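Side-chain contacts in hypothetical protein PH1789 (Pyrococcus horikoshii, PDB 1WR2), which is of unknown function but carries an ATP-grasp domain, built here from two antiparallel sheets with helices packed against them: residues Lys30-Pro35 with Asp202-Tyr207; Ile124-Asp129 with His134-Gly139; Lys165-Ile170 with Asp188-Met193; Leu195-Leu200 with Met211-Val216. One frame throughout, in Å; residues are numbered along the deposited sequence.

Contact 1: Lys30-Pro35 with Asp202-Tyr207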
loop_
_atom_site.group_PDB
_atom_site.type_symbol
_atom_site.label_atom_id
_atom_site.label_comp_id
_atom_site.label_asym_id
_atom_site.label_seq_id
_atom_site.Cartn_x
_atom_site.Cartn_y
_atom_site.Cartn_z
ATOM N N LYS A 30 7.492 -3.945 -4.691
ATOM C CA LYS A 30 8.363 -3.608 -5.811
ATOM C C LYS A 30 9.154 -4.816 -6.313
ATOM O O LYS A 30 9.383 -4.959 -7.515
ATOM C CB LYS A 30 9.334 -2.485 -5.420
ATOM C CG LYS A 30 8.677 -1.118 -5.292
ATOM C CD LYS A 30 9.694 -0.002 -5.063
ATOM C CE LYS A 30 10.400 -0.145 -3.730
ATOM N NZ LYS A 30 11.315 1.003 -3.490
ATOM N N ALA A 31 9.566 -5.681 -5.391
ATOM C CA ALA A 31 10.337 -6.868 -5.737
ATOM C C ALA A 31 9.570 -7.755 -6.711
ATOM O O ALA A 31 10.154 -8.624 -7.364
ATOM C CB ALA A 31 10.681 -7.652 -4.474
ATOM N N TYR A 32 8.257 -7.532 -6.802
ATOM C CA TYR A 32 7.411 -8.304 -7.702
ATOM C C TYR A 32 6.880 -7.451 -8.853
ATOM O O TYR A 32 5.924 -7.818 -9.536
ATOM C CB TYR A 32 6.269 -8.956 -6.913
ATOM C CG TYR A 32 6.678 -10.263 -6.267
ATOM C CD1 TYR A 32 6.449 -11.478 -6.909
ATOM C CD2 TYR A 32 7.345 -10.283 -5.043
ATOM C CE1 TYR A 32 6.879 -12.683 -6.346
ATOM C CE2 TYR A 32 7.779 -11.481 -4.475
ATOM C CZ TYR A 32 7.540 -12.676 -5.137
ATOM O OH TYR A 32 7.957 -13.862 -4.584
ATOM N N GLY A 33 7.505 -6.298 -9.052
ATOM C CA GLY A 33 7.125 -5.428 -10.149
ATOM C C GLY A 33 5.824 -4.660 -10.064
ATOM O O GLY A 33 5.390 -4.097 -11.065
ATOM N N LEU A 34 5.198 -4.636 -8.891
ATOM C CA LEU A 34 3.949 -3.901 -8.700
ATOM C C LEU A 34 4.219 -2.403 -8.826
ATOM O O LEU A 34 5.310 -1.941 -8.516
ATOM C CB LEU A 34 3.358 -4.229 -7.324
ATOM C CG LEU A 34 2.646 -5.582 -7.280
ATOM C CD1 LEU A 34 2.507 -6.083 -5.855
ATOM C CD2 LEU A 34 1.277 -5.414 -7.946
ATOM N N PRO A 35 3.218 -1.624 -9.274
ATOM C CA PRO A 35 3.372 -0.176 -9.445
ATOM C C PRO A 35 3.448 0.675 -8.184
ATOM O O PRO A 35 2.442 1.201 -7.721
ATOM C CB PRO A 35 2.171 0.191 -10.299
ATOM C CG PRO A 35 1.116 -0.720 -9.745
ATOM C CD PRO A 35 1.858 -2.049 -9.655
ATOM N N ASP A 202 1.597 -16.460 -3.437
ATOM C CA ASP A 202 1.823 -17.887 -3.635
ATOM C C ASP A 202 3.281 -18.203 -3.260
ATOM O O ASP A 202 3.556 -19.145 -2.522
ATOM C CB ASP A 202 1.519 -18.251 -5.094
ATOM C CG ASP A 202 1.453 -19.756 -5.331
ATOM O OD1 ASP A 202 0.928 -20.482 -4.468
ATOM O OD2 ASP A 202 1.911 -20.207 -6.399
ATOM N N ASP A 203 4.209 -17.388 -3.749
ATOM C CA ASP A 203 5.628 -17.566 -3.451
ATOM C C ASP A 203 5.924 -17.486 -1.965
ATOM O O ASP A 203 6.664 -18.307 -1.416
ATOM C CB ASP A 203 6.452 -16.487 -4.143
ATOM C CG ASP A 203 6.765 -16.825 -5.567
ATOM O OD1 ASP A 203 6.148 -17.769 -6.105
ATOM O OD2 ASP A 203 7.625 -16.140 -6.147
ATOM N N LEU A 204 5.337 -16.484 -1.320
ATOM C CA LEU A 204 5.564 -16.239 0.093
ATOM C C LEU A 204 4.460 -16.729 1.019
ATOM O O LEU A 204 4.318 -16.215 2.128
ATOM C CB LEU A 204 5.764 -14.739 0.304
ATOM C CG LEU A 204 6.715 -14.038 -0.674
ATOM C CD1 LEU A 204 6.574 -12.531 -0.517
ATOM C CD2 LEU A 204 8.148 -14.481 -0.428
ATOM N N LYS A 205 3.685 -17.722 0.588
ATOM C CA LYS A 205 2.593 -18.209 1.424
ATOM C C LYS A 205 2.969 -18.630 2.846
ATOM O O LYS A 205 2.134 -18.568 3.750
ATOM C CB LYS A 205 1.828 -19.342 0.727
ATOM C CG LYS A 205 2.646 -20.536 0.296
ATOM C CD LYS A 205 1.715 -21.611 -0.254
ATOM C CE LYS A 205 2.475 -22.697 -0.997
ATOM N NZ LYS A 205 3.091 -22.177 -2.259
ATOM N N ASP A 206 4.212 -19.046 3.064
ATOM C CA ASP A 206 4.614 -19.441 4.412
ATOM C C ASP A 206 5.049 -18.234 5.240
ATOM O O ASP A 206 5.193 -18.324 6.463
ATOM C CB ASP A 206 5.749 -20.466 4.361
ATOM C CG ASP A 206 5.275 -21.832 3.912
ATOM O OD1 ASP A 206 4.329 -22.363 4.531
ATOM O OD2 ASP A 206 5.848 -22.373 2.941
ATOM N N TYR A 207 5.247 -17.106 4.568
ATOM C CA TYR A 207 5.673 -15.879 5.229
ATOM C C TYR A 207 4.538 -14.930 5.594
ATOM O O TYR A 207 4.434 -14.475 6.736
ATOM C CB TYR A 207 6.652 -15.113 4.338
ATOM C CG TYR A 207 7.978 -15.796 4.126
ATOM C CD1 TYR A 207 8.889 -15.940 5.173
ATOM C CD2 TYR A 207 8.327 -16.298 2.874
ATOM C CE1 TYR A 207 10.116 -16.564 4.977
ATOM C CE2 TYR A 207 9.549 -16.926 2.667
ATOM C CZ TYR A 207 10.438 -17.055 3.720
ATOM O OH TYR A 207 11.649 -17.676 3.513
#
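In the ATP-grasp domain, Tyr32 joins the type I beta turn that follows helix 22-30 to Asp203, in the last turn of helix 187-203. The turn, closed by Gly33 N to Lys30 O at 2.8 Å, aims the ring of Tyr32 at the end of the helix. With chi1 at -84°, CG of Tyr32 lies beside the backbone N and anti to the carbonyl carbon, and the hydroxyl finishes against the carboxylate. Tyr32 OH donates to Asp203 OD2 across 2.8 Å, arriving on the anti side of that oxygen and 15° out of the carboxylate plane. Ring and carboxylate are turned 65° from each other, and OD2 sits at the ring edge, 3.5 Å from Tyr32 CE1. The other oxygen, Asp203 OD1, is salt-bridged to Lys199, which would partly offset the carboxylate charge. Leu204, the first residue to leave helical geometry, adds an apolar touch beside the polar one, its CD1 approaching Tyr32 CE2 obliquely at 4.3 Å. The side chain of the next residue turns back toward the helix end: Lys205 NZ both donates to Asp202 O at 3.1 Å and forms a salt bridge with Asp202 OD1 at 3.5 Å.

Contact 2: Ile124-Asp129 with His134-Gly139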
loop_
_atom_site.group_PDB
_atom_site.type_symbol
_atom_site.label_atom_id
_atom_site.label_comp_id
_atom_site.label_asym_id
_atom_site.label_seq_id
_atom_site.Cartn_x
_atom_site.Cartn_y
_atom_site.Cartn_z
ATOM N N ILE A 124 -7.096 -4.055 -3.047
ATOM C CA ILE A 124 -6.761 -5.454 -3.248
ATOM C C ILE A 124 -6.335 -5.987 -1.891
ATOM O O ILE A 124 -5.369 -5.497 -1.291
ATOM C CB ILE A 124 -5.617 -5.642 -4.257
ATOM C CG1 ILE A 124 -6.107 -5.296 -5.668
ATOM C CG2 ILE A 124 -5.113 -7.075 -4.202
ATOM C CD1 ILE A 124 -5.022 -5.354 -6.737
ATOM N N GLY A 125 -7.076 -6.972 -1.395
ATOM C CA GLY A 125 -6.764 -7.559 -0.106
ATOM C C GLY A 125 -6.408 -9.033 -0.187
ATOM O O GLY A 125 -6.772 -9.723 -1.135
ATOM N N VAL A 126 -5.693 -9.505 0.825
ATOM C CA VAL A 126 -5.271 -10.893 0.918
ATOM C C VAL A 126 -5.393 -11.362 2.359
ATOM O O VAL A 126 -4.937 -10.696 3.292
ATOM C CB VAL A 126 -3.805 -11.070 0.452
ATOM C CG1 VAL A 126 -3.321 -12.482 0.749
ATOM C CG2 VAL A 126 -3.701 -10.790 -1.040
ATOM N N THR A 127 -6.052 -12.495 2.541
ATOM C CA THR A 127 -6.210 -13.089 3.859
ATOM C C THR A 127 -5.921 -14.568 3.686
ATOM O O THR A 127 -5.881 -15.067 2.555
ATOM C CB THR A 127 -7.640 -12.918 4.404
ATOM O OG1 THR A 127 -8.578 -13.556 3.527
ATOM C CG2 THR A 127 -7.982 -11.442 4.531
ATOM N N GLU A 128 -5.698 -15.257 4.798
ATOM C CA GLU A 128 -5.432 -16.689 4.770
ATOM C C GLU A 128 -6.482 -17.417 5.600
ATOM O O GLU A 128 -6.666 -17.120 6.784
ATOM C CB GLU A 128 -4.051 -17.002 5.341
ATOM C CG GLU A 128 -3.740 -18.488 5.322
ATOM C CD GLU A 128 -2.389 -18.811 5.911
ATOM O OE1 GLU A 128 -2.182 -18.527 7.108
ATOM O OE2 GLU A 128 -1.535 -19.348 5.176
ATOM N N ASP A 129 -7.163 -18.371 4.975
ATOM C CA ASP A 129 -8.191 -19.160 5.648
ATOM C C ASP A 129 -7.581 -20.436 6.232
ATOM O O ASP A 129 -6.676 -21.035 5.641
ATOM C CB ASP A 129 -9.299 -19.531 4.665
ATOM C CG ASP A 129 -10.357 -20.419 5.292
ATOM O OD1 ASP A 129 -11.316 -19.886 5.888
ATOM O OD2 ASP A 129 -10.223 -21.654 5.202
ATOM N N HIS A 134 -4.654 -19.010 1.248
ATOM C CA HIS A 134 -4.764 -17.596 0.900
ATOM C C HIS A 134 -5.800 -17.279 -0.161
ATOM O O HIS A 134 -6.007 -18.035 -1.111
ATOM C CB HIS A 134 -3.413 -17.033 0.433
ATOM C CG HIS A 134 -2.386 -16.945 1.518
ATOM N ND1 HIS A 134 -1.529 -17.981 1.822
ATOM C CD2 HIS A 134 -2.090 -15.946 2.385
ATOM C CE1 HIS A 134 -0.749 -17.625 2.827
ATOM N NE2 HIS A 134 -1.068 -16.394 3.187
ATOM N N ALA A 135 -6.451 -16.135 0.016
ATOM C CA ALA A 135 -7.450 -15.671 -0.923
ATOM C C ALA A 135 -7.155 -14.215 -1.234
ATOM O O ALA A 135 -6.693 -13.460 -0.369
ATOM C CB ALA A 135 -8.837 -15.821 -0.328
ATOM N N ILE A 136 -7.409 -13.832 -2.477
ATOM C CA ILE A 136 -7.195 -12.477 -2.919
ATOM C C ILE A 136 -8.576 -11.854 -3.165
ATOM O O ILE A 136 -9.467 -12.496 -3.722
ATOM C CB ILE A 136 -6.336 -12.458 -4.201
ATOM C CG1 ILE A 136 -6.023 -11.016 -4.605
ATOM C CG2 ILE A 136 -7.052 -13.220 -5.320
ATOM C CD1 ILE A 136 -4.867 -10.908 -5.591
ATOM N N MET A 137 -8.743 -10.613 -2.716
ATOM C CA MET A 137 -10.008 -9.881 -2.842
ATOM C C MET A 137 -9.837 -8.606 -3.655
ATOM O O MET A 137 -8.764 -7.993 -3.665
ATOM C CB MET A 137 -10.537 -9.473 -1.456
ATOM C CG MET A 137 -11.163 -10.573 -0.607
ATOM S SD MET A 137 -10.049 -11.921 -0.133
ATOM C CE MET A 137 -9.129 -11.199 1.247
ATOM N N PHE A 138 -10.918 -8.195 -4.304
ATOM C CA PHE A 138 -10.930 -6.979 -5.100
ATOM C C PHE A 138 -12.263 -6.272 -4.924
ATOM O O PHE A 138 -13.306 -6.915 -4.821
ATOM C CB PHE A 138 -10.742 -7.283 -6.584
ATOM C CG PHE A 138 -10.938 -6.085 -7.462
ATOM C CD1 PHE A 138 -9.983 -5.071 -7.501
ATOM C CD2 PHE A 138 -12.106 -5.940 -8.210
ATOM C CE1 PHE A 138 -10.184 -3.933 -8.263
ATOM C CE2 PHE A 138 -12.319 -4.799 -8.982
ATOM C CZ PHE A 138 -11.357 -3.792 -9.009
ATOM N N GLY A 139 -12.218 -4.944 -4.897
ATOM C CA GLY A 139 -13.425 -4.152 -4.762
ATOM C C GLY A 139 -13.033 -2.689 -4.826
ATOM O O GLY A 139 -11.848 -2.371 -4.719
#
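His134 has its CG beside the backbone N (chi1 -68°), while Glu128 sends CG anti to its own N (chi1 -180°) and stays extended to CD, which sets the glutamate chain across the imidazole. Glu128 CB lies over one ring face, 3.9 Å from the centroid and 22° off the normal, a CH-pi contact. Farther out, Glu128 OE2 comes within 3.0 Å of His134 CE1, but the true polar partners differ: OE2 is salt-bridged to Lys235, and His134 NE2 is hydrogen-bonded to Ile208 O. The two residues are a non-hydrogen-bonded pair near the turn of the beta hairpin 120-129/133-140, neighbouring strands of the six-stranded antiparallel sheet of this ATP-grasp domain. Met137 N to Gly125 O (2.7 Å) and Ala135 N to Thr127 O (2.8 Å) are the shorter bonds of its two hydrogen-bonded pairs. On the face carrying His134, Ile124 and Ile136 lie side by side, CG2 of the former 4.1 Å from CG1 of the latter. On the other face Met137, bent at chi2 and chi3, curls across Gly125 to Thr127; its CE packs tightly on Thr127 CG2 at 3.5 Å and meets Thr127 OG1 at 3.3 Å.

Contact 3: Lys165-Ile170 with Asp188-Met193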
loop_
_atom_site.group_PDB
_atom_site.type_symbol
_atom_site.label_atom_id
_atom_site.label_comp_id
_atom_site.label_asym_id
_atom_site.label_seq_id
_atom_site.Cartn_x
_atom_site.Cartn_y
_atom_site.Cartn_z
ATOM N N LYS A 165 -12.435 -12.024 -14.405
ATOM C CA LYS A 165 -13.745 -12.417 -13.929
ATOM C C LYS A 165 -14.095 -11.749 -12.589
ATOM O O LYS A 165 -15.162 -11.151 -12.458
ATOM C CB LYS A 165 -13.787 -13.941 -13.807
ATOM C CG LYS A 165 -15.168 -14.550 -13.625
ATOM C CD LYS A 165 -15.074 -16.075 -13.705
ATOM C CE LYS A 165 -16.388 -16.762 -13.360
ATOM N NZ LYS A 165 -16.236 -18.243 -13.363
ATOM N N MET A 166 -13.205 -11.832 -11.601
ATOM C CA MET A 166 -13.508 -11.228 -10.302
ATOM C C MET A 166 -13.647 -9.707 -10.394
ATOM O O MET A 166 -14.271 -9.079 -9.541
ATOM C CB MET A 166 -12.452 -11.613 -9.256
ATOM C CG MET A 166 -11.078 -11.032 -9.463
ATOM S SD MET A 166 -9.875 -11.799 -8.351
ATOM C CE MET A 166 -10.463 -11.218 -6.749
ATOM N N ILE A 167 -13.077 -9.113 -11.436
ATOM C CA ILE A 167 -13.192 -7.675 -11.612
ATOM C C ILE A 167 -14.591 -7.362 -12.137
ATOM O O ILE A 167 -15.196 -6.353 -11.775
ATOM C CB ILE A 167 -12.155 -7.133 -12.625
ATOM C CG1 ILE A 167 -10.733 -7.374 -12.105
ATOM C CG2 ILE A 167 -12.379 -5.638 -12.843
ATOM C CD1 ILE A 167 -9.641 -6.878 -13.060
ATOM N N GLN A 168 -15.111 -8.248 -12.978
ATOM C CA GLN A 168 -16.430 -8.055 -13.571
ATOM C C GLN A 168 -17.582 -8.428 -12.643
ATOM O O GLN A 168 -18.714 -7.990 -12.846
ATOM C CB GLN A 168 -16.531 -8.865 -14.863
ATOM C CG GLN A 168 -15.408 -8.572 -15.838
ATOM C CD GLN A 168 -15.515 -9.369 -17.120
ATOM O OE1 GLN A 168 -15.884 -10.548 -17.108
ATOM N NE2 GLN A 168 -15.166 -8.737 -18.239
ATOM N N GLU A 169 -17.290 -9.229 -11.626
ATOM C CA GLU A 169 -18.303 -9.679 -10.683
ATOM C C GLU A 169 -18.734 -8.665 -9.622
ATOM O O GLU A 169 -19.782 -8.839 -8.996
ATOM C CB GLU A 169 -17.827 -10.968 -10.000
ATOM C CG GLU A 169 -17.506 -12.093 -10.972
ATOM C CD GLU A 169 -17.100 -13.379 -10.277
ATOM O OE1 GLU A 169 -16.389 -13.309 -9.254
ATOM O OE2 GLU A 169 -17.483 -14.464 -10.763
ATOM N N ILE A 170 -17.948 -7.611 -9.399
ATOM C CA ILE A 170 -18.332 -6.626 -8.387
ATOM C C ILE A 170 -19.510 -5.801 -8.892
ATOM O O ILE A 170 -19.606 -5.506 -10.084
ATOM C CB ILE A 170 -17.166 -5.663 -8.017
ATOM C CG1 ILE A 170 -16.676 -4.922 -9.263
ATOM C CG2 ILE A 170 -16.029 -6.445 -7.348
ATOM C CD1 ILE A 170 -15.627 -3.862 -8.966
ATOM N N ASP A 188 -6.911 -3.718 -17.634
ATOM C CA ASP A 188 -5.729 -4.555 -17.836
ATOM C C ASP A 188 -4.680 -4.302 -16.758
ATOM O O ASP A 188 -3.958 -5.213 -16.340
ATOM C CB ASP A 188 -5.133 -4.281 -19.218
ATOM C CG ASP A 188 -6.031 -4.763 -20.342
ATOM O OD1 ASP A 188 -7.223 -4.389 -20.364
ATOM O OD2 ASP A 188 -5.540 -5.515 -21.208
ATOM N N ALA A 189 -4.593 -3.052 -16.318
ATOM C CA ALA A 189 -3.646 -2.687 -15.279
ATOM C C ALA A 189 -4.084 -3.366 -13.981
ATOM O O ALA A 189 -3.264 -3.869 -13.217
ATOM C CB ALA A 189 -3.619 -1.173 -15.107
ATOM N N ILE A 190 -5.387 -3.388 -13.737
ATOM C CA ILE A 190 -5.881 -4.033 -12.528
ATOM C C ILE A 190 -5.597 -5.523 -12.609
ATOM O O ILE A 190 -5.153 -6.130 -11.641
ATOM C CB ILE A 190 -7.382 -3.823 -12.349
ATOM C CG1 ILE A 190 -7.690 -2.326 -12.313
ATOM C CG2 ILE A 190 -7.836 -4.494 -11.057
ATOM C CD1 ILE A 190 -9.157 -1.999 -12.250
ATOM N N VAL A 191 -5.856 -6.113 -13.770
ATOM C CA VAL A 191 -5.615 -7.536 -13.960
ATOM C C VAL A 191 -4.154 -7.874 -13.683
ATOM O O VAL A 191 -3.848 -8.898 -13.072
ATOM C CB VAL A 191 -5.966 -7.964 -15.402
ATOM C CG1 VAL A 191 -5.478 -9.374 -15.660
ATOM C CG2 VAL A 191 -7.467 -7.871 -15.614
ATOM N N ASP A 192 -3.252 -7.011 -14.136
ATOM C CA ASP A 192 -1.830 -7.234 -13.924
ATOM C C ASP A 192 -1.483 -7.184 -12.429
ATOM O O ASP A 192 -0.688 -7.996 -11.946
ATOM C CB ASP A 192 -1.008 -6.198 -14.698
ATOM C CG ASP A 192 0.485 -6.497 -14.671
ATOM O OD1 ASP A 192 0.884 -7.600 -15.112
ATOM O OD2 ASP A 192 1.256 -5.631 -14.211
ATOM N N MET A 193 -2.084 -6.251 -11.694
ATOM C CA MET A 193 -1.813 -6.157 -10.259
ATOM C C MET A 193 -2.292 -7.392 -9.519
ATOM O O MET A 193 -1.590 -7.925 -8.667
ATOM C CB MET A 193 -2.476 -4.933 -9.650
ATOM C CG MET A 193 -1.666 -3.666 -9.796
ATOM S SD MET A 193 -2.371 -2.344 -8.799
ATOM C CE MET A 193 -3.706 -1.819 -9.883
#
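Ile167 reaches from helix 160-168 to Ile190 and Val191 of helix 187-203, two helices that cover the same face of the six-stranded antiparallel sheet in this ATP-grasp domain. The backbones stay apart, the nearest CA atoms, those of Ile167 and Val191, being 7.9 Å from each other, and of residues 165-170 the isoleucine is the one that spans the interval. Its CB points toward the partner helix and is the branch point. From there CG2, anti to the backbone N, turns to the ring of Phe138 on the sheet below rather than to the other helix. CG1 takes the place beside the backbone N (chi1 -63°) and continues the reach, coming 4.2 Å from Ile190 CG2. A nearly straight chi2 of 179° then carries CD1 as far as the chain allows, into the angle between two successive residues of the facing helix. There the methyl is held from two directions: the lines from Ile167 CD1 to its two methyl neighbours open at about 106°. Ile190, whose side chain it crosses obliquely, offers CG2 at 3.6 Å and, behind it, CB at 3.9 Å. Phe138 touches Ile190 as well as Ile167, so one aromatic ring on strand 133-140 underlies both sides of the junction. Val191 is also packed against Glu160, Ala163 and Arg164, which extends the helix-helix interface back along helix 160-168. All three touching residues are buried and wholly apolar in their side chains. The tightest approach is to Val191, met at about a right angle, where Ile167 CD1 and Val191 CG2 are only 3.5 Å apart.

Contact 4: Leu195-Leu200 with Met211-Val216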
loop_
_atom_site.group_PDB
_atom_site.type_symbol
_atom_site.label_atom_id
_atom_site.label_comp_id
_atom_site.label_asym_id
_atom_site.label_seq_id
_atom_site.Cartn_x
_atom_site.Cartn_y
_atom_site.Cartn_z
ATOM N N LEU A 195 -2.634 -10.416 -10.647
ATOM C CA LEU A 195 -1.774 -11.562 -10.954
ATOM C C LEU A 195 -0.433 -11.455 -10.234
ATOM O O LEU A 195 0.103 -12.451 -9.760
ATOM C CB LEU A 195 -1.553 -11.688 -12.469
ATOM C CG LEU A 195 -2.778 -12.043 -13.325
ATOM C CD1 LEU A 195 -2.358 -12.097 -14.786
ATOM C CD2 LEU A 195 -3.369 -13.389 -12.895
ATOM N N LYS A 196 0.110 -10.245 -10.154
ATOM C CA LYS A 196 1.375 -10.049 -9.465
ATOM C C LYS A 196 1.202 -10.291 -7.967
ATOM O O LYS A 196 2.057 -10.900 -7.328
ATOM C CB LYS A 196 1.924 -8.644 -9.750
ATOM C CG LYS A 196 2.579 -8.540 -11.137
ATOM C CD LYS A 196 3.049 -7.131 -11.475
ATOM C CE LYS A 196 3.877 -7.148 -12.765
ATOM N NZ LYS A 196 3.903 -5.823 -13.438
ATOM N N VAL A 197 0.099 -9.829 -7.389
ATOM C CA VAL A 197 -0.109 -10.081 -5.964
ATOM C C VAL A 197 -0.279 -11.573 -5.728
ATOM O O VAL A 197 0.224 -12.123 -4.745
ATOM C CB VAL A 197 -1.364 -9.349 -5.427
ATOM C CG1 VAL A 197 -1.687 -9.831 -4.006
ATOM C CG2 VAL A 197 -1.117 -7.850 -5.432
ATOM N N SER A 198 -1.001 -12.227 -6.635
ATOM C CA SER A 198 -1.242 -13.662 -6.543
ATOM C C SER A 198 0.088 -14.415 -6.531
ATOM O O SER A 198 0.286 -15.333 -5.742
ATOM C CB SER A 198 -2.097 -14.116 -7.737
ATOM O OG SER A 198 -2.340 -15.510 -7.721
ATOM N N LYS A 199 0.995 -14.008 -7.416
ATOM C CA LYS A 199 2.320 -14.617 -7.538
ATOM C C LYS A 199 3.115 -14.387 -6.258
ATOM O O LYS A 199 3.687 -15.317 -5.680
ATOM C CB LYS A 199 3.048 -14.001 -8.742
ATOM C CG LYS A 199 4.530 -14.340 -8.852
ATOM C CD LYS A 199 4.773 -15.844 -8.898
ATOM C CE LYS A 199 6.263 -16.152 -9.021
ATOM N NZ LYS A 199 6.539 -17.608 -8.913
ATOM N N LEU A 200 3.133 -13.136 -5.820
ATOM C CA LEU A 200 3.834 -12.738 -4.607
ATOM C C LEU A 200 3.358 -13.561 -3.407
ATOM O O LEU A 200 4.169 -14.105 -2.654
ATOM C CB LEU A 200 3.591 -11.236 -4.361
ATOM C CG LEU A 200 4.251 -10.474 -3.206
ATOM C CD1 LEU A 200 4.079 -8.993 -3.457
ATOM C CD2 LEU A 200 3.640 -10.852 -1.868
ATOM N N MET A 211 -2.469 -9.206 3.859
ATOM C CA MET A 211 -1.952 -7.954 3.334
ATOM C C MET A 211 -3.000 -7.264 2.482
ATOM O O MET A 211 -4.079 -7.796 2.228
ATOM C CB MET A 211 -0.711 -8.219 2.474
ATOM C CG MET A 211 -1.027 -8.921 1.154
ATOM S SD MET A 211 0.421 -9.449 0.212
ATOM C CE MET A 211 0.899 -7.953 -0.584
ATOM N N ASP A 212 -2.675 -6.061 2.047
ATOM C CA ASP A 212 -3.560 -5.336 1.166
ATOM C C ASP A 212 -2.801 -4.207 0.526
ATOM O O ASP A 212 -1.694 -3.861 0.949
ATOM C CB ASP A 212 -4.790 -4.798 1.905
ATOM C CG ASP A 212 -4.442 -3.779 2.960
ATOM O OD1 ASP A 212 -3.796 -2.759 2.626
ATOM O OD2 ASP A 212 -4.823 -3.998 4.126
ATOM N N LEU A 213 -3.389 -3.688 -0.542
ATOM C CA LEU A 213 -2.845 -2.564 -1.272
ATOM C C LEU A 213 -4.041 -1.643 -1.144
ATOM O O LEU A 213 -5.086 -1.900 -1.743
ATOM C CB LEU A 213 -2.614 -2.924 -2.738
ATOM C CG LEU A 213 -1.919 -4.226 -3.138
ATOM C CD1 LEU A 213 -1.473 -4.075 -4.576
ATOM C CD2 LEU A 213 -0.734 -4.536 -2.249
ATOM N N ASN A 214 -3.896 -0.587 -0.347
ATOM C CA ASN A 214 -4.996 0.331 -0.094
ATOM C C ASN A 214 -4.447 1.642 0.459
ATOM O O ASN A 214 -3.887 1.674 1.555
ATOM C CB ASN A 214 -5.948 -0.323 0.911
ATOM C CG ASN A 214 -7.144 0.555 1.264
ATOM O OD1 ASN A 214 -7.312 1.643 0.731
ATOM N ND2 ASN A 214 -7.982 0.068 2.171
ATOM N N PRO A 215 -4.643 2.747 -0.277
ATOM C CA PRO A 215 -5.360 2.694 -1.557
ATOM C C PRO A 215 -4.513 2.463 -2.791
ATOM O O PRO A 215 -3.284 2.503 -2.745
ATOM C CB PRO A 215 -6.076 4.042 -1.605
ATOM C CG PRO A 215 -5.111 4.948 -0.930
ATOM C CD PRO A 215 -4.566 4.132 0.228
ATOM N N VAL A 216 -5.201 2.195 -3.893
ATOM C CA VAL A 216 -4.576 2.004 -5.195
ATOM C C VAL A 216 -5.373 2.924 -6.116
ATOM O O VAL A 216 -6.601 2.929 -6.063
ATOM C CB VAL A 216 -4.740 0.566 -5.731
ATOM C CG1 VAL A 216 -4.283 0.510 -7.191
ATOM C CG2 VAL A 216 -3.936 -0.412 -4.890
#
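Leu200 N donates to Lys196 O at 2.9 Å, a regular helical bond in the turn of helix 187-203 from which Leu200 faces Met211 of strand 208-218. This is helix-on-sheet packing in the ATP-grasp domain: the helix packs on one face of the six-stranded antiparallel sheet, and between residues 195-200 and 211-216 the nearest CA atoms, of Val197 and Asp212, are 9.2 Å apart. Two apolar pairs span this distance. Leu200 extends CG anti to its backbone N (chi1 -177°) and lays CD2 obliquely against the end of the methionine, 4.1 Å from Met211 SD and 4.2 Å from Met211 CE. Met211 has CG in the crowded position between N and carbonyl carbon (chi1 70°), and a bend at chi3 of -81° turns its methyl along the strand, so that Met211 CE lies 4.1 Å from Leu213 CD2. Between these two residues Asp212 points away from the helix. Leu29, on helix 22-30, touches Leu200, Met211 and Leu213, closing a third side of this buried cluster. Past Leu213 the strand runs to a cis peptide before Pro215, where the chain turns a corner. One helical turn before Leu200, Val197 and Leu213 slide past each other in opposite directions, with Val197 CG2 meeting Leu213 CD1 at 3.9 Å.

Overall arrangement
Helix 187-203 is common to contacts 1, 3 and 4, which use its C-terminal end, its beginning and its middle. Contact 4 lies nearest the centre of the chain, about 8 Å between centres from contact 1 and about 9 Å from contact 2. It meets contact 2 within the sheet, where strands 120-129 and 208-218 are neighbours: Val126 N is 2.7 Å from Met211 O. Contacts 2 and 3 join through Phe138, whose CE1 is 3.7 Å from Ile190 CG2. Contact 1 reaches contact 4 where Tyr32 CE1 lies 3.5 Å from Leu200 CA. Contacts 1, 3 and 4 thus tie the helix to the turn after helix 22-30, to helix 160-168 and to strand 208-218, while contact 2 holds together the hairpin beside that strand.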